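Local coordinates for aldehyde dehydrogenase (Burkholderia vietnamiensis, PDB 5KF0), which probably oxidises aldehydes to carboxylic acids with a nicotinamide dinucleotide as electron acceptor, and holds NADPH in its cofactor pocket, at residues 379-385 with 409-413; 341-345 with 364-369; 264-268 with 398-404; 286-291 with 331-336; 276-281 with 441-445. All coordinates share one frame; numbering follows the deposited sequence.

Interaction 1: 379-385 with 409-413; sequences REQDLYR and NDSDF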
# COMPACT_ATOMS: atom_id res chain seq x y z
N ARG A 379 -8.02 33.19 28.68
CA ARG A 379 -7.66 31.80 28.39
C ARG A 379 -7.78 30.88 29.60
O ARG A 379 -7.77 29.66 29.42
CB ARG A 379 -6.23 31.72 27.82
CG ARG A 379 -5.13 32.17 28.78
CD ARG A 379 -3.72 31.83 28.27
NE ARG A 379 -3.42 30.41 28.41
CZ ARG A 379 -2.90 29.85 29.50
NH1 ARG A 379 -2.61 30.60 30.56
NH2 ARG A 379 -2.67 28.54 29.53
N GLU A 380 -7.90 31.42 30.81
CA GLU A 380 -8.08 30.60 32.00
C GLU A 380 -9.52 30.15 32.21
O GLU A 380 -9.76 29.23 33.00
CB GLU A 380 -7.61 31.36 33.24
CG GLU A 380 -8.65 32.32 33.84
CD GLU A 380 -8.82 33.63 33.07
OE1 GLU A 380 -9.73 34.41 33.43
OE2 GLU A 380 -8.03 33.90 32.13
N GLN A 381 -10.48 30.76 31.52
CA GLN A 381 -11.90 30.55 31.80
C GLN A 381 -12.39 29.17 31.38
O GLN A 381 -11.95 28.62 30.37
CB GLN A 381 -12.75 31.60 31.08
CG GLN A 381 -12.70 32.98 31.72
CD GLN A 381 -13.24 32.96 33.13
OE1 GLN A 381 -14.35 32.49 33.38
NE2 GLN A 381 -12.45 33.45 34.08
N ASP A 382 -13.36 28.64 32.14
CA ASP A 382 -14.02 27.40 31.75
C ASP A 382 -14.59 27.50 30.34
O ASP A 382 -14.54 26.53 29.58
CB ASP A 382 -15.14 27.06 32.73
CG ASP A 382 -14.63 26.57 34.07
OD1 ASP A 382 -13.43 26.22 34.17
OD2 ASP A 382 -15.43 26.53 35.03
N LEU A 383 -15.16 28.65 29.99
CA LEU A 383 -15.72 28.81 28.65
C LEU A 383 -14.66 28.65 27.58
O LEU A 383 -14.98 28.24 26.46
CB LEU A 383 -16.40 30.18 28.53
CG LEU A 383 -17.23 30.39 27.26
CD1 LEU A 383 -18.47 29.51 27.30
CD2 LEU A 383 -17.62 31.85 27.11
N TYR A 384 -13.40 28.98 27.90
CA TYR A 384 -12.31 28.83 26.94
C TYR A 384 -11.81 27.39 26.89
O TYR A 384 -11.63 26.83 25.81
CB TYR A 384 -11.15 29.78 27.31
CG TYR A 384 -10.15 29.90 26.18
CD1 TYR A 384 -10.25 30.93 25.25
CD2 TYR A 384 -9.12 28.98 26.03
CE1 TYR A 384 -9.36 31.04 24.20
CE2 TYR A 384 -8.22 29.08 24.98
CZ TYR A 384 -8.35 30.11 24.07
OH TYR A 384 -7.48 30.21 23.01
N ARG A 385 -11.60 26.79 28.06
CA ARG A 385 -10.78 25.58 28.18
C ARG A 385 -11.58 24.29 28.20
O ARG A 385 -11.04 23.24 27.84
CB ARG A 385 -9.95 25.64 29.47
CG ARG A 385 -9.06 26.86 29.57
CD ARG A 385 -7.88 26.63 30.51
NE ARG A 385 -6.86 25.77 29.89
CZ ARG A 385 -5.95 26.20 29.02
NH1 ARG A 385 -5.95 27.47 28.64
NH2 ARG A 385 -5.06 25.34 28.52
N ASN A 409 -3.08 25.13 20.42
CA ASN A 409 -2.54 24.03 21.22
C ASN A 409 -2.68 24.24 22.72
O ASN A 409 -2.43 23.30 23.48
CB ASN A 409 -1.05 23.83 20.90
CG ASN A 409 -0.81 23.08 19.60
OD1 ASN A 409 -1.64 22.31 19.14
ND2 ASN A 409 0.38 23.31 19.00
N ASP A 410 -3.04 25.45 23.16
CA ASP A 410 -3.16 25.77 24.58
C ASP A 410 -4.48 25.19 25.11
O ASP A 410 -5.46 25.90 25.36
CB ASP A 410 -3.08 27.27 24.79
CG ASP A 410 -3.38 27.68 26.22
OD1 ASP A 410 -2.97 26.93 27.14
OD2 ASP A 410 -4.05 28.73 26.42
N SER A 411 -4.49 23.86 25.26
CA SER A 411 -5.71 23.12 25.51
C SER A 411 -5.34 21.72 25.99
O SER A 411 -4.28 21.19 25.63
CB SER A 411 -6.56 23.00 24.24
OG SER A 411 -7.71 22.19 24.48
N ASP A 412 -6.25 21.13 26.78
CA ASP A 412 -6.18 19.70 27.09
C ASP A 412 -6.46 18.84 25.86
O ASP A 412 -6.13 17.65 25.86
CB ASP A 412 -7.21 19.31 28.16
CG ASP A 412 -6.97 19.99 29.48
OD1 ASP A 412 -5.83 20.39 29.77
OD2 ASP A 412 -7.95 20.08 30.26
N PHE A 413 -7.07 19.41 24.83
CA PHE A 413 -7.69 18.65 23.77
C PHE A 413 -6.91 18.78 22.47
O PHE A 413 -5.94 19.54 22.38
CB PHE A 413 -9.15 19.12 23.60
CG PHE A 413 -9.95 18.97 24.85
CD1 PHE A 413 -10.24 17.71 25.35
CD2 PHE A 413 -10.40 20.09 25.56
CE1 PHE A 413 -10.98 17.55 26.52
CE2 PHE A 413 -11.14 19.94 26.73
CZ PHE A 413 -11.43 18.66 27.21
O HOH W 1 -4.85 30.19 24.23
O HOH W 2 -8.31 22.92 27.89
O HOH W 3 -7.51 23.10 30.71
O HOH W 4 -10.61 21.16 30.12
O HOH W 5 -4.41 22.75 29.41
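Arg379 and Arg385 clasp the carboxylate of Asp410 from opposite faces of its plane, an instance of one acid shared by two bases. Arg379 comes side-on: NE donates to Asp410 OD2 at 2.7 Å in a nearly straight bond (175°), and its NH2 reaches Asp410 OD1 at 2.9 Å. Both oxygens are met on their syn side, somewhat out of plane. Arg385 is end-on and lies higher above the carboxylate, NH1 to Asp410 OD2 at 3.2 Å and NH2 to Asp410 OD1 at 3.0 Å. Two guanidinium groups giving four bonds would be expected to favour the ionised acid.

Beyond the salt bridges, Arg385 NH1 also donates to Arg379 O at 3.0 Å, which fixes the rotation of its guanidinium. Water 1 joins Asp410 OD2 to Tyr384 OH, a hydroxyl that also bonds Glu396, and further waters link Arg385 to Asp412. Ser411 OG closes an ST turn onto Phe413 N and bonds Asn261.

One aromatic contact remains: Arg385 O sits 3.5 Å from Phe413 CE2, at the ring edge. Short helix 382-385 packs through Leu383 against helix 338-353 and strand 392-398, while 409-413 leads from helix 401-409 to strand 416-420.

Interaction 2: 341-345 with 364-369; sequences SRRLS and VDGAMF
Val364 meets helix 341-345 with both of its methyl groups, and they do different work. CG1 presses on Ser341 OG at 3.1 Å, a close approach of carbon to oxygen. CG2 faces Ser345 CB more loosely, and also sits over the centre of the Phe369 ring, 3.4 Å above its plane.

After Asp365 the chain reverses in a type II' turn that runs to Met368, and paired backbone bonds between Asp365 and Met368 make it a two-residue β-hairpin. Gly366 takes the first inner position of the turn, where its positive phi (64°) suits glycine. Its carbonyl oxygen is held by the helix: Ser341 OG donates to Gly366 O at 2.8 Å, in the carbonyl plane. The hydroxyl can reach it because it extends away from its own backbone N (chi1 -178°). Ala367 comes next, its CA 4.0 Å from Ser341 CB, where the two backbones run nearest.

Phe369 then turns its ring toward the helix. The ring is sandwiched, with Leu344 CD2 over the face opposite to that taken by Val364 CG2. Leu344 CG stands 3.8 Å from Phe369 CE2, and at the ring's edge, near its plane, lies Ser345 N, 3.7 Å from the same CE2.

The hairpin thereby fastens the start of strand 368-375 to helix 338-353. Leu344 and Phe369 both continue onto Val392 of the adjoining strand 392-398, and Phe369 also touches Met335 in the loop before the helix.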
# COMPACT_ATOMS: atom_id res chain seq x y z
N SER A 341 -27.86 23.36 29.32
CA SER A 341 -27.94 24.80 29.07
C SER A 341 -27.46 25.59 30.28
O SER A 341 -26.72 26.57 30.13
CB SER A 341 -29.37 25.17 28.69
OG SER A 341 -29.47 26.54 28.39
N ARG A 342 -27.86 25.17 31.48
CA ARG A 342 -27.43 25.88 32.68
C ARG A 342 -25.93 25.75 32.91
O ARG A 342 -25.30 26.70 33.40
CB ARG A 342 -28.19 25.37 33.91
CG ARG A 342 -29.63 25.83 33.97
CD ARG A 342 -30.22 25.60 35.35
NE ARG A 342 -30.26 24.18 35.71
CZ ARG A 342 -31.23 23.34 35.34
NH1 ARG A 342 -32.23 23.77 34.60
NH2 ARG A 342 -31.18 22.07 35.71
N ARG A 343 -25.34 24.59 32.57
CA ARG A 343 -23.89 24.45 32.66
C ARG A 343 -23.20 25.50 31.81
O ARG A 343 -22.35 26.26 32.29
CB ARG A 343 -23.45 23.05 32.22
CG ARG A 343 -21.93 22.94 32.00
CD ARG A 343 -21.49 21.64 31.33
NE ARG A 343 -22.20 21.37 30.07
CZ ARG A 343 -21.91 21.95 28.91
NH1 ARG A 343 -20.95 22.85 28.82
NH2 ARG A 343 -22.61 21.63 27.82
N LEU A 344 -23.57 25.57 30.54
CA LEU A 344 -22.91 26.49 29.61
C LEU A 344 -23.20 27.94 29.96
O LEU A 344 -22.30 28.79 29.90
CB LEU A 344 -23.34 26.17 28.18
CG LEU A 344 -22.68 27.03 27.10
CD1 LEU A 344 -21.15 26.99 27.20
CD2 LEU A 344 -23.15 26.49 25.77
N SER A 345 -24.44 28.26 30.33
CA SER A 345 -24.74 29.64 30.70
C SER A 345 -23.98 30.05 31.96
O SER A 345 -23.59 31.22 32.08
CB SER A 345 -26.25 29.83 30.90
OG SER A 345 -26.70 29.27 32.11
N VAL A 364 -30.72 33.12 27.09
CA VAL A 364 -30.95 31.71 27.38
C VAL A 364 -32.33 31.58 28.03
O VAL A 364 -32.63 32.27 29.00
CB VAL A 364 -29.87 31.13 28.31
CG1 VAL A 364 -30.06 29.63 28.47
CG2 VAL A 364 -28.46 31.47 27.79
N ASP A 365 -33.16 30.69 27.48
CA ASP A 365 -34.50 30.44 28.03
C ASP A 365 -34.71 28.93 28.10
O ASP A 365 -35.07 28.31 27.10
CB ASP A 365 -35.58 31.11 27.19
CG ASP A 365 -36.98 30.72 27.62
OD1 ASP A 365 -37.20 30.49 28.84
OD2 ASP A 365 -37.88 30.63 26.76
N GLY A 366 -34.48 28.36 29.27
CA GLY A 366 -34.53 26.91 29.38
C GLY A 366 -33.44 26.30 28.53
O GLY A 366 -32.27 26.72 28.60
N ALA A 367 -33.80 25.33 27.70
CA ALA A 367 -32.84 24.74 26.79
C ALA A 367 -32.67 25.52 25.49
O ALA A 367 -31.86 25.12 24.65
CB ALA A 367 -33.22 23.29 26.47
N MET A 368 -33.41 26.62 25.29
CA MET A 368 -33.26 27.43 24.09
C MET A 368 -32.17 28.47 24.33
O MET A 368 -32.40 29.52 24.94
CB MET A 368 -34.59 28.08 23.70
CG MET A 368 -35.71 27.09 23.42
SD MET A 368 -35.35 25.78 22.22
CE MET A 368 -34.91 26.71 20.77
N PHE A 369 -30.97 28.16 23.84
CA PHE A 369 -29.78 28.99 23.98
C PHE A 369 -29.49 29.62 22.62
O PHE A 369 -29.20 28.90 21.66
CB PHE A 369 -28.62 28.11 24.45
CG PHE A 369 -27.50 28.82 25.17
CD1 PHE A 369 -26.86 29.92 24.62
CD2 PHE A 369 -27.06 28.34 26.41
CE1 PHE A 369 -25.81 30.55 25.28
CE2 PHE A 369 -26.00 28.96 27.08
CZ PHE A 369 -25.38 30.08 26.51

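Interaction 3: 264-268 with 398-404; sequences AIVDA and FDRFDDA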
# COMPACT_ATOMS: atom_id res chain seq x y z
N ALA A 264 -10.60 27.61 15.08
CA ALA A 264 -10.37 27.99 13.69
C ALA A 264 -9.51 29.24 13.65
O ALA A 264 -9.77 30.20 14.38
CB ALA A 264 -11.70 28.26 12.97
N ILE A 265 -8.48 29.23 12.80
CA ILE A 265 -7.60 30.38 12.58
C ILE A 265 -7.98 31.04 11.27
O ILE A 265 -8.14 30.35 10.25
CB ILE A 265 -6.12 29.95 12.54
CG1 ILE A 265 -5.68 29.44 13.91
CG2 ILE A 265 -5.24 31.11 12.08
CD1 ILE A 265 -4.31 28.76 13.88
N VAL A 266 -8.10 32.37 11.28
CA VAL A 266 -8.32 33.16 10.07
C VAL A 266 -7.06 33.97 9.81
O VAL A 266 -6.73 34.89 10.57
CB VAL A 266 -9.54 34.08 10.20
CG1 VAL A 266 -9.74 34.87 8.90
CG2 VAL A 266 -10.80 33.27 10.56
N ASP A 267 -6.34 33.63 8.74
CA ASP A 267 -5.05 34.23 8.42
C ASP A 267 -5.22 35.61 7.79
O ASP A 267 -6.31 36.02 7.39
CB ASP A 267 -4.27 33.29 7.49
CG ASP A 267 -2.76 33.46 7.58
OD1 ASP A 267 -2.06 32.67 6.91
OD2 ASP A 267 -2.26 34.36 8.30
N ALA A 268 -4.09 36.31 7.67
CA ALA A 268 -4.06 37.69 7.20
C ALA A 268 -4.44 37.84 5.73
O ALA A 268 -4.74 38.96 5.31
CB ALA A 268 -2.66 38.27 7.44
N PHE A 398 -4.92 37.73 16.93
CA PHE A 398 -3.48 37.45 16.96
C PHE A 398 -2.76 38.28 15.91
O PHE A 398 -3.36 38.77 14.95
CB PHE A 398 -3.17 35.96 16.74
CG PHE A 398 -3.41 35.48 15.33
CD1 PHE A 398 -2.37 35.44 14.40
CD2 PHE A 398 -4.67 35.05 14.94
CE1 PHE A 398 -2.59 34.99 13.10
CE2 PHE A 398 -4.90 34.59 13.64
CZ PHE A 398 -3.87 34.57 12.72
N ASP A 399 -1.44 38.44 16.11
CA ASP A 399 -0.53 39.12 15.19
C ASP A 399 0.37 38.15 14.43
O ASP A 399 0.57 38.31 13.22
CB ASP A 399 0.40 40.09 15.95
CG ASP A 399 -0.34 41.20 16.62
OD1 ASP A 399 -1.39 41.63 16.11
OD2 ASP A 399 0.15 41.66 17.67
N ARG A 400 0.95 37.18 15.13
CA ARG A 400 1.94 36.27 14.57
C ARG A 400 1.31 34.90 14.40
O ARG A 400 0.72 34.37 15.35
CB ARG A 400 3.16 36.14 15.48
CG ARG A 400 4.00 37.39 15.64
CD ARG A 400 5.25 37.08 16.48
NE ARG A 400 4.92 36.77 17.87
CZ ARG A 400 4.85 35.55 18.38
NH1 ARG A 400 5.08 34.48 17.62
NH2 ARG A 400 4.53 35.38 19.66
N PHE A 401 1.47 34.30 13.22
CA PHE A 401 0.87 33.00 12.96
C PHE A 401 1.29 31.95 14.00
O PHE A 401 0.47 31.14 14.44
CB PHE A 401 1.22 32.54 11.54
CG PHE A 401 0.42 31.35 11.07
CD1 PHE A 401 -0.92 31.50 10.73
CD2 PHE A 401 1.00 30.10 10.96
CE1 PHE A 401 -1.67 30.41 10.29
CE2 PHE A 401 0.27 29.00 10.52
CZ PHE A 401 -1.07 29.16 10.20
N ASP A 402 2.56 31.96 14.40
CA ASP A 402 3.02 30.97 15.38
C ASP A 402 2.33 31.14 16.73
O ASP A 402 2.12 30.16 17.45
CB ASP A 402 4.54 31.07 15.56
CG ASP A 402 5.31 30.16 14.62
OD1 ASP A 402 4.69 29.50 13.77
OD2 ASP A 402 6.56 30.12 14.75
N ASP A 403 1.97 32.38 17.08
CA ASP A 403 1.20 32.61 18.31
C ASP A 403 -0.20 32.02 18.19
O ASP A 403 -0.72 31.45 19.16
CB ASP A 403 1.14 34.11 18.60
CG ASP A 403 0.38 34.43 19.88
OD1 ASP A 403 -0.53 35.27 19.82
OD2 ASP A 403 0.70 33.86 20.94
N ALA A 404 -0.84 32.17 17.03
CA ALA A 404 -2.13 31.52 16.81
C ALA A 404 -2.02 30.02 16.99
O ALA A 404 -2.88 29.40 17.64
CB ALA A 404 -2.66 31.87 15.42
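The ring of Phe398 is approached obliquely by Val266 O and Ile265 CG2 of the strand, while Asp267 CA lies at its edge. One of its faces is taken from within its own segment by Ala404 CB, which stands 3.6 Å above the ring centre. With CG placed between the backbone N and the carbonyl carbon (chi1 71°), the ring turns under the first turn of the helix, with Ile265 CG2 and Ala404 CB on the same side of its plane. The second ring, Phe401, also receives its partners obliquely. Asp267 OD2 comes within 4.0 Å of Phe401 CD1, carboxylate and ring planes being 32° apart, and His426 stacks on the ring from outside the two segments.

Ile265 binds these pieces together by dividing its branches. CG2 lies 3.8 Å from Phe398 CZ and 4.1 Å from Phe401 CE1, whereas CD1 reaches past them to Ala404 CB at 3.8 Å. No hydrogen bond crosses this buried contact. The carboxylate of Asp267 is nonetheless satisfied, OD2 accepting from Ala268 N at 2.7 Å and OD1 bonding Thr421 and His426.

Helix 401-409 is the connection of a β-α-β crossover from strand 392-398 to the parallel strand 416-420, and it passes over strands 298-302 and 263-266 on the way. Its apolar side rests on Ile265, while Ala264 and Val266 direct their side chains to helix 274-286 on the other face of the sheet.

Interaction 4: 286-291 with 331-336; sequences YYQSGQ and FVGPMI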
# COMPACT_ATOMS: atom_id res chain seq x y z
N TYR A 286 -22.33 26.93 15.27
CA TYR A 286 -23.73 26.88 15.67
C TYR A 286 -24.53 25.75 15.04
O TYR A 286 -25.68 25.55 15.44
CB TYR A 286 -24.40 28.23 15.38
CG TYR A 286 -23.62 29.37 16.01
CD1 TYR A 286 -23.38 29.39 17.39
CD2 TYR A 286 -23.08 30.39 15.23
CE1 TYR A 286 -22.63 30.42 17.98
CE2 TYR A 286 -22.35 31.43 15.82
CZ TYR A 286 -22.13 31.43 17.19
OH TYR A 286 -21.39 32.45 17.75
N TYR A 287 -23.94 24.97 14.11
CA TYR A 287 -24.61 23.77 13.60
C TYR A 287 -25.01 22.87 14.76
O TYR A 287 -24.21 22.61 15.66
CB TYR A 287 -23.69 23.01 12.64
CG TYR A 287 -24.11 21.57 12.33
CD1 TYR A 287 -23.66 20.51 13.10
CD2 TYR A 287 -24.95 21.29 11.27
CE1 TYR A 287 -24.04 19.20 12.83
CE2 TYR A 287 -25.34 19.98 10.98
CZ TYR A 287 -24.88 18.94 11.77
OH TYR A 287 -25.26 17.64 11.48
N GLN A 288 -26.26 22.41 14.73
CA GLN A 288 -26.83 21.61 15.82
C GLN A 288 -26.60 22.27 17.17
O GLN A 288 -26.34 21.61 18.19
CB GLN A 288 -26.30 20.17 15.80
CG GLN A 288 -27.20 19.24 16.60
CD GLN A 288 -26.84 17.78 16.44
OE1 GLN A 288 -26.15 17.40 15.48
NE2 GLN A 288 -27.30 16.95 17.38
N SER A 289 -26.71 23.60 17.18
CA SER A 289 -26.53 24.43 18.37
C SER A 289 -25.21 24.14 19.06
O SER A 289 -25.11 24.14 20.29
CB SER A 289 -27.71 24.24 19.33
OG SER A 289 -28.93 24.54 18.67
N GLY A 290 -24.17 23.90 18.26
CA GLY A 290 -22.85 23.66 18.80
C GLY A 290 -22.65 22.30 19.43
O GLY A 290 -21.60 22.07 20.04
N GLN A 291 -23.62 21.40 19.32
CA GLN A 291 -23.53 20.07 19.94
C GLN A 291 -22.84 19.11 18.97
O GLN A 291 -23.42 18.15 18.45
CB GLN A 291 -24.91 19.60 20.37
CG GLN A 291 -25.51 20.53 21.44
CD GLN A 291 -26.86 20.06 21.95
OE1 GLN A 291 -27.08 19.99 23.15
NE2 GLN A 291 -27.78 19.75 21.03
N PHE A 331 -32.18 26.93 12.42
CA PHE A 331 -30.80 26.50 12.47
C PHE A 331 -30.34 26.17 13.88
O PHE A 331 -29.56 25.24 14.06
CB PHE A 331 -29.88 27.57 11.87
CG PHE A 331 -28.48 27.09 11.58
CD1 PHE A 331 -28.25 26.15 10.58
CD2 PHE A 331 -27.41 27.56 12.32
CE1 PHE A 331 -26.96 25.70 10.32
CE2 PHE A 331 -26.13 27.12 12.05
CZ PHE A 331 -25.90 26.20 11.06
N VAL A 332 -30.83 26.89 14.89
CA VAL A 332 -30.46 26.66 16.28
C VAL A 332 -31.66 26.03 16.98
O VAL A 332 -32.63 26.71 17.33
CB VAL A 332 -30.03 27.97 16.96
CG1 VAL A 332 -29.71 27.73 18.44
CG2 VAL A 332 -28.83 28.56 16.22
N GLY A 333 -31.60 24.71 17.22
CA GLY A 333 -32.63 24.06 18.00
C GLY A 333 -32.28 24.05 19.48
O GLY A 333 -31.29 24.66 19.91
N PRO A 334 -33.07 23.34 20.28
CA PRO A 334 -32.79 23.27 21.72
C PRO A 334 -31.50 22.54 22.03
O PRO A 334 -31.11 21.60 21.33
CB PRO A 334 -33.99 22.48 22.27
CG PRO A 334 -34.38 21.60 21.13
CD PRO A 334 -34.20 22.47 19.90
N MET A 335 -30.84 22.96 23.10
CA MET A 335 -29.81 22.09 23.66
C MET A 335 -30.47 20.84 24.24
O MET A 335 -31.69 20.78 24.44
CB MET A 335 -28.99 22.83 24.71
CG MET A 335 -28.12 23.93 24.11
SD MET A 335 -27.16 24.80 25.34
CE MET A 335 -26.08 23.47 25.92
N ILE A 336 -29.64 19.83 24.51
CA ILE A 336 -30.16 18.50 24.83
C ILE A 336 -30.93 18.47 26.15
O ILE A 336 -31.79 17.61 26.32
CB ILE A 336 -29.01 17.47 24.82
CG1 ILE A 336 -29.57 16.04 24.89
CG2 ILE A 336 -27.99 17.76 25.94
CD1 ILE A 336 -30.50 15.69 23.73
O HOH W 6 -28.08 23.27 12.83
O HOH W 7 -29.68 22.77 16.87
O HOH W 8 -30.51 18.83 21.67
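Ser289 and Gln291 grip the backbone of 331-336 directly, and water fills in beside them. At the tight points Ser289 OG donates to Gly333 O at 2.7 Å, from above the carbonyl plane rather than on a lone pair, with Val332 CG1 only 3.3 Å from that hydroxyl oxygen. The extended Gln291 side chain presents OE1 to Ile336 N at 2.9 Å, in the amide's carbonyl plane on a lone pair. Phe331 packs its CE2 obliquely against the peptide joining Tyr286 and Tyr287, 3.7 Å from Tyr287 N.

The looser part is a row of three bridging waters. Water 6 links Gln288 N to Phe331 O and lies over one face of the Phe331 ring; water 7 joins Ser289 OG to Gly333 N. Water 8 spans Gln291 NE2 and Pro334 O, which stand 3.8 Å apart.

Gln288, Ser289 and Gly290 all have positive phi, a left-handed turn that presents Ser289 to the other loop. The contact thus ties the end of helix 274-286 to the loop preceding helix 338-353. Beside it runs strand 368-375, where Tyr286 OH bonds Thr372 O and Met335 packs on Phe369.

Interaction 5: 276-281 with 441-445; sequences YVVDRL and INDVP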
# COMPACT_ATOMS: atom_id res chain seq x y z
N TYR A 276 -17.27 34.12 2.84
CA TYR A 276 -17.19 32.66 2.89
C TYR A 276 -16.71 32.20 4.26
O TYR A 276 -17.28 31.28 4.85
CB TYR A 276 -16.23 32.14 1.80
CG TYR A 276 -15.76 30.73 2.06
CD1 TYR A 276 -14.47 30.47 2.52
CD2 TYR A 276 -16.61 29.64 1.87
CE1 TYR A 276 -14.04 29.16 2.78
CE2 TYR A 276 -16.20 28.34 2.12
CZ TYR A 276 -14.91 28.11 2.58
OH TYR A 276 -14.52 26.82 2.84
N VAL A 277 -15.65 32.83 4.76
CA VAL A 277 -15.09 32.46 6.07
C VAL A 277 -16.15 32.60 7.15
O VAL A 277 -16.37 31.68 7.95
CB VAL A 277 -13.85 33.32 6.37
CG1 VAL A 277 -13.36 33.08 7.80
CG2 VAL A 277 -12.74 33.01 5.33
N VAL A 278 -16.82 33.75 7.19
CA VAL A 278 -17.85 34.01 8.19
C VAL A 278 -18.97 32.99 8.10
O VAL A 278 -19.47 32.50 9.12
CB VAL A 278 -18.36 35.46 8.05
CG1 VAL A 278 -19.69 35.65 8.77
CG2 VAL A 278 -17.31 36.42 8.57
N ASP A 279 -19.37 32.62 6.88
CA ASP A 279 -20.43 31.62 6.73
C ASP A 279 -20.00 30.28 7.32
O ASP A 279 -20.79 29.62 8.01
CB ASP A 279 -20.82 31.47 5.26
CG ASP A 279 -21.99 30.53 5.06
OD1 ASP A 279 -23.12 30.88 5.49
OD2 ASP A 279 -21.79 29.44 4.49
N ARG A 280 -18.75 29.87 7.08
CA ARG A 280 -18.28 28.59 7.60
C ARG A 280 -18.05 28.64 9.11
O ARG A 280 -18.29 27.65 9.81
CB ARG A 280 -17.01 28.15 6.86
CG ARG A 280 -17.24 27.92 5.36
CD ARG A 280 -18.36 26.93 5.16
NE ARG A 280 -17.94 25.57 5.51
CZ ARG A 280 -18.76 24.55 5.69
NH1 ARG A 280 -20.08 24.72 5.59
NH2 ARG A 280 -18.26 23.35 5.99
N LEU A 281 -17.58 29.78 9.63
CA LEU A 281 -17.45 29.93 11.08
C LEU A 281 -18.81 29.80 11.77
O LEU A 281 -18.94 29.11 12.79
CB LEU A 281 -16.81 31.27 11.42
CG LEU A 281 -15.34 31.46 11.04
CD1 LEU A 281 -14.93 32.92 11.18
CD2 LEU A 281 -14.45 30.56 11.92
N ILE A 441 -7.65 22.78 6.14
CA ILE A 441 -7.17 24.00 5.48
C ILE A 441 -8.28 24.55 4.59
O ILE A 441 -8.78 23.85 3.71
CB ILE A 441 -5.89 23.74 4.65
CG1 ILE A 441 -4.76 23.18 5.53
CG2 ILE A 441 -5.44 25.03 3.94
CD1 ILE A 441 -4.32 24.12 6.65
N ASN A 442 -8.63 25.82 4.82
CA ASN A 442 -9.65 26.55 4.06
C ASN A 442 -11.07 26.07 4.37
O ASN A 442 -11.98 26.26 3.56
CB ASN A 442 -9.36 26.50 2.55
CG ASN A 442 -9.96 27.67 1.81
OD1 ASN A 442 -10.11 28.76 2.37
ND2 ASN A 442 -10.32 27.46 0.54
N ASP A 443 -11.27 25.45 5.54
CA ASP A 443 -12.60 25.22 6.09
C ASP A 443 -12.45 25.09 7.61
O ASP A 443 -11.33 25.05 8.14
CB ASP A 443 -13.28 23.99 5.48
CG ASP A 443 -14.79 23.98 5.67
OD1 ASP A 443 -15.43 22.97 5.31
OD2 ASP A 443 -15.36 24.96 6.21
N VAL A 444 -13.58 25.03 8.30
CA VAL A 444 -13.60 24.94 9.76
C VAL A 444 -13.17 23.55 10.22
O VAL A 444 -13.22 22.58 9.43
CB VAL A 444 -14.99 25.28 10.33
CG1 VAL A 444 -15.21 26.80 10.31
CG2 VAL A 444 -16.08 24.54 9.56
N PRO A 445 -12.75 23.40 11.48
CA PRO A 445 -12.48 22.05 12.01
C PRO A 445 -13.70 21.15 12.00
O PRO A 445 -13.55 19.94 12.18
CB PRO A 445 -12.02 22.33 13.45
CG PRO A 445 -12.65 23.68 13.79
CD PRO A 445 -12.50 24.44 12.49
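Tyr276 points its hydroxyl at the loop after strand 438-441, OH donating to Asn442 O at 2.7 Å. The bond lies in the carbonyl plane, and Asn442 O sits at the edge of the tyrosine ring. The same hydroxyl bonds Arg483 of the second subunit, and Arg485 of that subunit makes a cation-pi contact with the ring.

One helical turn on, Arg280 clasps Asp443 side-on. Its NE donates to Asp443 OD2 at 2.7 Å (165°), and NH2 reaches the syn lone pair of Asp443 OD1 at 2.9 Å. Bends at chi2 (-55°) and chi3 (-73°) curl the arginine chain around OD2, bringing Arg280 CB within 3.6 Å of that oxygen as well. Asp443 OD1 further bonds Tyr143 of the second subunit, so the acid serves both the helix and the interface. This is the edge at which the sheet of the catalytic domain runs on into another subunit: Ile441 pairs in parallel with a strand of the second chain, the arrangement by which aldehyde dehydrogenases dimerise.

Further along, the contact turns apolar. Val444 CG1 presses on the helix backbone 3.2 Å from Arg280 O, a close approach. Leu281, whose CB leads away from the loop, brings its end back so that CD2 lies 4.2 Å from Val444 CG1, and Phe420 of strand 416-420 packs on the same valine.

Overall arrangement
Interactions 3 and 5 share strand 263-266, whose Ala264 CB touches Leu281 CD2 at 3.7 Å, so helices on the two faces of one sheet are joined through it. Interactions 2 and 4 lie closest, centres about 11 Å apart, and Ala367 O and Met335 N, 2.8 Å apart, probably form a hydrogen bond between them. Interaction 1 meets interaction 2 where Leu383 CD1 packs on Leu344 CD1 at 3.7 Å. The bound NADPH is approached by interaction 4, with the Ile336 side chain about 6 Å away, and by Phe413 of interaction 1 at about 8 Å. Loop 286-291 leads toward the segment that carries the catalytic cysteine in this family.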